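Alanine racemase (Oenococcus oeni PSU-1, PDB 3HUR) belongs to the alanine racemase family, whose chains join an N-terminal TIM-barrel domain to a C-terminal domain built largely of beta strands. Local coordinates at residues Ala128-Thr131 and Gly132-Ile136; Gln183-Arg186 and Trp187-Thr191; Lys324-Arg327 and Lys328-Ile331. All coordinates share one frame; numbering follows the deposited sequence.

The three contacts illustrate how short-range side-chain chemistry follows its place in a fold. Contacts 1 and 2 belong to the barrel domain: a loop after strand 123-128 and the last turns of helix 174-191. Their centres are 11 Å apart, and Ile129 packs against both Trp187 and Leu190. Contact 3 lies in the other domain, its centre about 57 Å from that of contact 1 and 61 Å from that of contact 2. All three mix buried and exposed residues. A carboxylate and a hydroxyl grip backbone amides in contact 1, regular helix bonds and an exposed ion pair make contact 2, and a guanidinium stacked on a tyrosine ring distinguishes contact 3.

Contact 1 of 3, residues Ala128-Thr131 and Gly132-Ile136; sequences AIDT and GMTRI
Asp130 and Gly132 are tied by a short bond in which the backbone N of Gly132 reaches Asp130 OD1 at 2.7 Å. The amide does not approach within the carboxylate plane but from above it, 35° out. With CG turned anti to the backbone N (chi1 -178°), the Asp130 side chain runs in between the two limbs of the loop, where its acid group can meet the backbone that follows. Gly132 itself has a positive phi, in a backbone conformation that glycine, having no side chain, adopts without strain. Toward the far limb of the loop, the same carboxylate has less comfortable company: OD2 lies 3.2 Å from Thr134 O, two acceptors side by side, while the methyl CG2 of Thr134 sits 3.5 Å from OD1.

This loop leaves strand 123-128 of the TIM barrel and leads to helix 141-153, at the end of the barrel where active sites of this fold lie. Backbone hydrogen bonds of Ala128 and Asp130 with Phe138 help hold its limbs together. An inverse gamma turn centred on Met133 starts the return, closed by a weak bond from Thr134 N to Gly132 O. An ST turn follows: Ile136 N donates almost straight (174°) to Thr134 OG1, 2.9 Å away. Ile136 joins the contact through its backbone, its carbonyl O lying 3.8 Å from Asp130 CB and 4.3 Å from Ala128 CB, whereas the end of its side chain leads away from the near limb and meets Trp90.

Contact 2 of 3, residues Gln183-Arg186 and Trp187-Thr191; sequences QLRR and WQELT
Arg185 sends CG to the side opposite its backbone N (chi1 153°) and then bends twice, while Glu189 keeps CG beside its own N (chi1 -72°) and runs out straight; one turn apart on helix 174-191, the two side chains thus converge. The helix is part of a beta-alpha-beta unit of the TIM barrel, between strands 157-163 and 201-202, and the pair is an i to i+4 salt bridge on its exposed side. Arg185 NH1 stands 2.8 Å from Glu189 OE2, the carboxylate plane turned 67° from that of the guanidinium, so the two groups do not meet as a flat, two-pronged pair. The aliphatic part of the arginine shares in the contact, with its CD 3.4 Å from Glu189 OE2.

Beneath them run the regular helix bonds, among them Glu189 N to Arg185 O at 2.7 Å. Arg186 contributes mainly through its backbone: its carbonyl O accepts from Leu190 N at 2.8 Å, and Leu190 CB closes on the same oxygen. Its guanidinium turns back along the helix to a salt bridge with Glu182. On the buried side, Leu184 CD1 lies 4.4 Å from Trp187 CD1, and the indole makes an edge-to-face contact with Phe201. Thr191 CG2 sits over one face of the indole, toward its rim. The hydroxyl of this buried threonine is not left without a partner: Thr191 OG1 donates to Trp187 O at 2.7 Å, from above the carbonyl plane.

Contact 3 of 3, residues Lys324-Arg327 and Lys328-Ile331; sequences KLDR and KYPI
In the loop linking strands 321-324 and 334-339, Arg327 lays its guanidinium flat on the ring of Tyr329 two residues ahead. The planes are 17° apart and the group centres 4.0 Å from each other, with the cation over the ring face and displaced toward its rim: Arg327 CZ comes within 3.6 Å of Tyr329 CE2. This is a cation-pi stack. A first torsion that sets CG between the backbone N and the carbonyl carbon (chi1 34°) brings the arginine chain over the ring, and a bend at chi3 then helps to turn the guanidinium along it. A weak bond from Arg327 NE to Lys328 O, at 3.4 Å near the guanidinium plane, may help to hold the guanidinium's rotation.

The loop belongs to the strand-rich C-terminal domain of the family, against which the buried tyrosine packs through Ile257 and Met310. Asp326 meets the same ring at its edge. Its carboxylate lies nearly coplanar with the ring, 7° off, and Tyr329 OH donates to the syn lone pair of Asp326 OD1 at 2.9 Å. That oxygen also receives a second, weak bond from the backbone N of Arg327, so one carboxylate oxygen faces both the phenol and the neighbouring backbone amide. Leu325 adds an apolar touch, CB to Tyr329 CD1 at 4.2 Å, and carries the packing on to Val260 and Ala284.

Contact 1 of 3, residues Ala128-Thr131 and Gly132-Ile136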
loop_
_atom_site.group_PDB
_atom_site.type_symbol
_atom_site.label_atom_id
_atom_site.label_comp_id
_atom_site.label_asym_id
_atom_site.label_seq_id
_atom_site.Cartn_x
_atom_site.Cartn_y
_atom_site.Cartn_z
ATOM N N ALA A 128 21.432 -0.424 -35.879
ATOM C CA ALA A 128 21.509 0.217 -34.589
ATOM C C ALA A 128 22.963 0.374 -34.251
ATOM O O ALA A 128 23.713 -0.591 -34.292
ATOM C CB ALA A 128 20.809 -0.629 -33.538
ATOM N N ILE A 129 23.353 1.589 -33.911
ATOM C CA ILE A 129 24.702 1.845 -33.517
ATOM C C ILE A 129 24.846 1.870 -32.005
ATOM O O ILE A 129 24.416 2.791 -31.347
ATOM C CB ILE A 129 25.210 3.195 -34.105
ATOM C CG1 ILE A 129 24.956 3.264 -35.625
ATOM C CG2 ILE A 129 26.668 3.380 -33.769
ATOM C CD1 ILE A 129 25.357 2.042 -36.367
ATOM N N ASP A 130 25.480 0.850 -31.464
ATOM C CA ASP A 130 25.812 0.830 -30.047
ATOM C C ASP A 130 26.870 1.871 -29.755
ATOM O O ASP A 130 28.059 1.607 -29.883
ATOM C CB ASP A 130 26.325 -0.557 -29.632
ATOM C CG ASP A 130 26.655 -0.665 -28.115
ATOM O OD1 ASP A 130 26.406 0.287 -27.329
ATOM O OD2 ASP A 130 27.179 -1.729 -27.703
ATOM N N THR A 131 26.443 3.059 -29.357
ATOM C CA THR A 131 27.378 4.058 -28.889
ATOM C C THR A 131 27.486 4.006 -27.376
ATOM O O THR A 131 27.837 4.998 -26.744
ATOM C CB THR A 131 26.963 5.469 -29.288
ATOM O OG1 THR A 131 25.812 5.862 -28.537
ATOM C CG2 THR A 131 26.666 5.549 -30.754
ATOM N N GLY A 132 27.177 2.867 -26.771
ATOM C CA GLY A 132 27.482 2.716 -25.354
ATOM C C GLY A 132 26.561 1.907 -24.475
ATOM O O GLY A 132 26.899 0.788 -24.071
ATOM N N MET A 133 25.418 2.478 -24.129
ATOM C CA MET A 133 24.661 1.979 -22.963
ATOM C C MET A 133 23.643 0.855 -23.321
ATOM O O MET A 133 22.484 0.866 -22.883
ATOM C CB MET A 133 23.948 3.177 -22.304
ATOM C CG MET A 133 23.595 2.970 -20.845
ATOM S SD MET A 133 25.009 3.192 -19.755
ATOM C CE MET A 133 24.424 4.630 -18.815
ATOM N N THR A 134 24.059 -0.115 -24.124
ATOM C CA THR A 134 23.103 -1.078 -24.650
ATOM C C THR A 134 23.855 -2.245 -25.202
ATOM O O THR A 134 25.073 -2.158 -25.362
ATOM C CB THR A 134 22.232 -0.459 -25.748
ATOM O OG1 THR A 134 21.791 -1.480 -26.644
ATOM C CG2 THR A 134 22.992 0.588 -26.533
ATOM N N ARG A 135 23.151 -3.343 -25.467
ATOM C CA ARG A 135 23.789 -4.540 -26.030
ATOM C C ARG A 135 23.269 -4.863 -27.427
ATOM O O ARG A 135 23.653 -5.856 -28.027
ATOM C CB ARG A 135 23.581 -5.715 -25.094
ATOM C CG ARG A 135 24.030 -5.428 -23.664
ATOM C CD ARG A 135 23.460 -6.412 -22.670
ATOM N NE ARG A 135 23.780 -7.792 -23.026
ATOM C CZ ARG A 135 23.285 -8.863 -22.411
ATOM N NH1 ARG A 135 22.441 -8.728 -21.388
ATOM N NH2 ARG A 135 23.626 -10.075 -22.834
ATOM N N ILE A 136 22.407 -3.999 -27.950
ATOM C CA ILE A 136 21.779 -4.227 -29.225
ATOM C C ILE A 136 22.598 -3.520 -30.308
ATOM O O ILE A 136 22.950 -2.327 -30.175
ATOM C CB ILE A 136 20.314 -3.684 -29.265
ATOM C CG1 ILE A 136 19.533 -3.990 -27.961
ATOM C CG2 ILE A 136 19.582 -4.271 -30.458
ATOM C CD1 ILE A 136 18.031 -3.371 -27.909
#

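Contact 2 of 3, residues Gln183-Arg186 and Trp187-Thr191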
loop_
_atom_site.group_PDB
_atom_site.type_symbol
_atom_site.label_atom_id
_atom_site.label_comp_id
_atom_site.label_asym_id
_atom_site.label_seq_id
_atom_site.Cartn_x
_atom_site.Cartn_y
_atom_site.Cartn_z
ATOM N N GLN A 183 29.364 9.391 -26.013
ATOM C CA GLN A 183 28.465 8.718 -26.948
ATOM C C GLN A 183 28.513 9.369 -28.336
ATOM O O GLN A 183 28.569 8.680 -29.364
ATOM C CB GLN A 183 27.029 8.718 -26.410
ATOM C CG GLN A 183 26.784 7.785 -25.213
ATOM C CD GLN A 183 25.301 7.463 -24.994
ATOM O OE1 GLN A 183 24.522 8.285 -24.492
ATOM N NE2 GLN A 183 24.921 6.270 -25.383
ATOM N N LEU A 184 28.484 10.696 -28.376
ATOM C CA LEU A 184 28.582 11.404 -29.651
ATOM C C LEU A 184 29.934 11.118 -30.360
ATOM O O LEU A 184 29.987 11.001 -31.586
ATOM C CB LEU A 184 28.409 12.892 -29.415
ATOM C CG LEU A 184 28.274 13.785 -30.640
ATOM C CD1 LEU A 184 27.154 13.260 -31.564
ATOM C CD2 LEU A 184 28.048 15.246 -30.191
ATOM N N ARG A 185 31.007 10.959 -29.587
ATOM C CA ARG A 185 32.300 10.570 -30.174
ATOM C C ARG A 185 32.117 9.202 -30.855
ATOM O O ARG A 185 32.364 9.070 -32.072
ATOM C CB ARG A 185 33.454 10.654 -29.122
ATOM C CG ARG A 185 34.727 9.728 -29.272
ATOM C CD ARG A 185 36.006 10.561 -29.286
ATOM N NE ARG A 185 37.078 10.233 -28.326
ATOM C CZ ARG A 185 38.341 9.859 -28.632
ATOM N NH1 ARG A 185 38.752 9.654 -29.892
ATOM N NH2 ARG A 185 39.209 9.641 -27.643
ATOM N N ARG A 186 31.616 8.223 -30.103
ATOM C CA ARG A 186 31.421 6.887 -30.667
ATOM C C ARG A 186 30.536 6.872 -31.920
ATOM O O ARG A 186 30.859 6.193 -32.898
ATOM C CB ARG A 186 30.866 5.940 -29.617
ATOM C CG ARG A 186 31.934 5.249 -28.758
ATOM C CD ARG A 186 31.466 5.302 -27.301
ATOM N NE ARG A 186 32.299 4.536 -26.364
ATOM C CZ ARG A 186 31.940 4.233 -25.109
ATOM N NH1 ARG A 186 30.754 4.610 -24.612
ATOM N NH2 ARG A 186 32.772 3.546 -24.340
ATOM N N TRP A 187 29.430 7.617 -31.900
ATOM C CA TRP A 187 28.566 7.710 -33.075
ATOM C C TRP A 187 29.398 8.081 -34.309
ATOM O O TRP A 187 29.398 7.377 -35.317
ATOM C CB TRP A 187 27.450 8.729 -32.835
ATOM C CG TRP A 187 26.709 9.120 -34.060
ATOM C CD1 TRP A 187 26.846 10.286 -34.771
ATOM C CD2 TRP A 187 25.692 8.363 -34.729
ATOM N NE1 TRP A 187 25.967 10.299 -35.831
ATOM C CE2 TRP A 187 25.258 9.125 -35.831
ATOM C CE3 TRP A 187 25.096 7.119 -34.495
ATOM C CZ2 TRP A 187 24.280 8.672 -36.704
ATOM C CZ3 TRP A 187 24.130 6.670 -35.361
ATOM C CH2 TRP A 187 23.727 7.443 -36.454
ATOM N N GLN A 188 30.123 9.186 -34.187
ATOM C CA GLN A 188 30.996 9.686 -35.250
ATOM C C GLN A 188 32.110 8.699 -35.605
ATOM O O GLN A 188 32.267 8.332 -36.755
ATOM C CB GLN A 188 31.577 11.019 -34.833
ATOM C CG GLN A 188 30.558 12.149 -34.713
ATOM C CD GLN A 188 31.196 13.365 -34.151
ATOM O OE1 GLN A 188 32.342 13.294 -33.759
ATOM N NE2 GLN A 188 30.474 14.489 -34.088
ATOM N N GLU A 189 32.827 8.189 -34.628
ATOM C CA GLU A 189 33.845 7.180 -34.939
ATOM C C GLU A 189 33.258 6.032 -35.724
ATOM O O GLU A 189 33.897 5.476 -36.634
ATOM C CB GLU A 189 34.528 6.657 -33.673
ATOM C CG GLU A 189 35.483 7.709 -33.043
ATOM C CD GLU A 189 36.074 7.278 -31.705
ATOM O OE1 GLU A 189 35.557 6.305 -31.086
ATOM O OE2 GLU A 189 37.047 7.943 -31.272
ATOM N N LEU A 190 32.021 5.680 -35.380
ATOM C CA LEU A 190 31.395 4.502 -35.937
ATOM C C LEU A 190 30.680 4.746 -37.259
ATOM O O LEU A 190 30.491 3.793 -38.012
ATOM C CB LEU A 190 30.458 3.877 -34.906
ATOM C CG LEU A 190 31.130 3.115 -33.756
ATOM C CD1 LEU A 190 30.024 2.794 -32.708
ATOM C CD2 LEU A 190 31.868 1.826 -34.220
ATOM N N THR A 191 30.331 6.002 -37.560
ATOM C CA THR A 191 29.555 6.328 -38.779
ATOM C C THR A 191 30.220 7.206 -39.860
ATOM O O THR A 191 29.841 7.107 -41.033
ATOM C CB THR A 191 28.220 7.008 -38.419
ATOM O OG1 THR A 191 28.455 8.235 -37.728
ATOM C CG2 THR A 191 27.382 6.107 -37.534
#

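Contact 3 of 3, residues Lys324-Arg327 and Lys328-Ile331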
loop_
_atom_site.group_PDB
_atom_site.type_symbol
_atom_site.label_atom_id
_atom_site.label_comp_id
_atom_site.label_asym_id
_atom_site.label_seq_id
_atom_site.Cartn_x
_atom_site.Cartn_y
_atom_site.Cartn_z
ATOM N N LYS A 324 -17.241 23.145 -2.571
ATOM C CA LYS A 324 -18.061 24.360 -2.521
ATOM C C LYS A 324 -18.080 24.989 -3.882
ATOM O O LYS A 324 -17.044 25.391 -4.360
ATOM C CB LYS A 324 -17.494 25.378 -1.512
ATOM C CG LYS A 324 -18.391 26.636 -1.308
ATOM C CD LYS A 324 -17.730 27.706 -0.426
ATOM C CE LYS A 324 -18.618 28.999 -0.394
ATOM N NZ LYS A 324 -18.130 30.106 0.540
ATOM N N LEU A 325 -19.266 25.099 -4.478
ATOM C CA LEU A 325 -19.453 25.666 -5.822
ATOM C C LEU A 325 -19.752 27.177 -5.762
ATOM O O LEU A 325 -20.234 27.681 -4.749
ATOM C CB LEU A 325 -20.615 24.965 -6.516
ATOM C CG LEU A 325 -20.644 23.428 -6.485
ATOM C CD1 LEU A 325 -22.022 22.859 -6.907
ATOM C CD2 LEU A 325 -19.515 22.861 -7.348
ATOM N N ASP A 326 -19.502 27.894 -6.853
ATOM C CA ASP A 326 -19.691 29.351 -6.839
ATOM C C ASP A 326 -21.156 29.688 -7.115
ATOM O O ASP A 326 -21.709 30.631 -6.549
ATOM C CB ASP A 326 -18.654 30.131 -7.712
ATOM C CG ASP A 326 -18.653 29.740 -9.203
ATOM O OD1 ASP A 326 -19.387 28.806 -9.610
ATOM O OD2 ASP A 326 -17.888 30.392 -9.982
ATOM N N ARG A 327 -21.794 28.883 -7.941
ATOM C CA ARG A 327 -23.237 28.952 -8.125
ATOM C C ARG A 327 -23.722 27.512 -8.103
ATOM O O ARG A 327 -22.967 26.625 -7.748
ATOM C CB ARG A 327 -23.588 29.664 -9.447
ATOM C CG ARG A 327 -22.607 29.420 -10.569
ATOM C CD ARG A 327 -23.223 29.714 -11.929
ATOM N NE ARG A 327 -23.799 28.510 -12.539
ATOM C CZ ARG A 327 -23.472 28.022 -13.736
ATOM N NH1 ARG A 327 -24.069 26.904 -14.166
ATOM N NH2 ARG A 327 -22.572 28.637 -14.507
ATOM N N LYS A 328 -24.968 27.275 -8.477
ATOM C CA LYS A 328 -25.513 25.929 -8.483
ATOM C C LYS A 328 -25.124 25.316 -9.823
ATOM O O LYS A 328 -25.260 25.994 -10.849
ATOM C CB LYS A 328 -27.045 26.004 -8.310
ATOM C CG LYS A 328 -27.788 24.649 -8.262
ATOM C CD LYS A 328 -29.292 24.811 -8.568
ATOM C CE LYS A 328 -30.080 23.491 -8.369
ATOM N NZ LYS A 328 -31.225 23.329 -9.349
ATOM N N TYR A 329 -24.631 24.068 -9.840
ATOM C CA TYR A 329 -24.455 23.354 -11.122
ATOM C C TYR A 329 -25.304 22.109 -11.160
ATOM O O TYR A 329 -25.588 21.526 -10.129
ATOM C CB TYR A 329 -22.996 22.985 -11.386
ATOM C CG TYR A 329 -22.121 24.168 -11.629
ATOM C CD1 TYR A 329 -21.745 24.993 -10.574
ATOM C CD2 TYR A 329 -21.681 24.485 -12.892
ATOM C CE1 TYR A 329 -20.948 26.100 -10.769
ATOM C CE2 TYR A 329 -20.870 25.616 -13.106
ATOM C CZ TYR A 329 -20.516 26.402 -12.026
ATOM O OH TYR A 329 -19.740 27.514 -12.195
ATOM N N PRO A 330 -25.703 21.681 -12.356
ATOM C CA PRO A 330 -26.477 20.478 -12.475
ATOM C C PRO A 330 -25.627 19.210 -12.354
ATOM O O PRO A 330 -24.444 19.191 -12.728
ATOM C CB PRO A 330 -27.019 20.572 -13.893
ATOM C CG PRO A 330 -25.977 21.267 -14.616
ATOM C CD PRO A 330 -25.465 22.293 -13.670
ATOM N N ILE A 331 -26.257 18.123 -11.914
ATOM C CA ILE A 331 -25.522 16.898 -11.766
ATOM C C ILE A 331 -25.030 16.534 -13.149
ATOM O O ILE A 331 -25.635 16.895 -14.141
ATOM C CB ILE A 331 -26.354 15.766 -11.068
ATOM C CG1 ILE A 331 -27.476 15.279 -11.956
ATOM C CG2 ILE A 331 -26.894 16.214 -9.683
ATOM C CD1 ILE A 331 -27.189 13.932 -12.535
#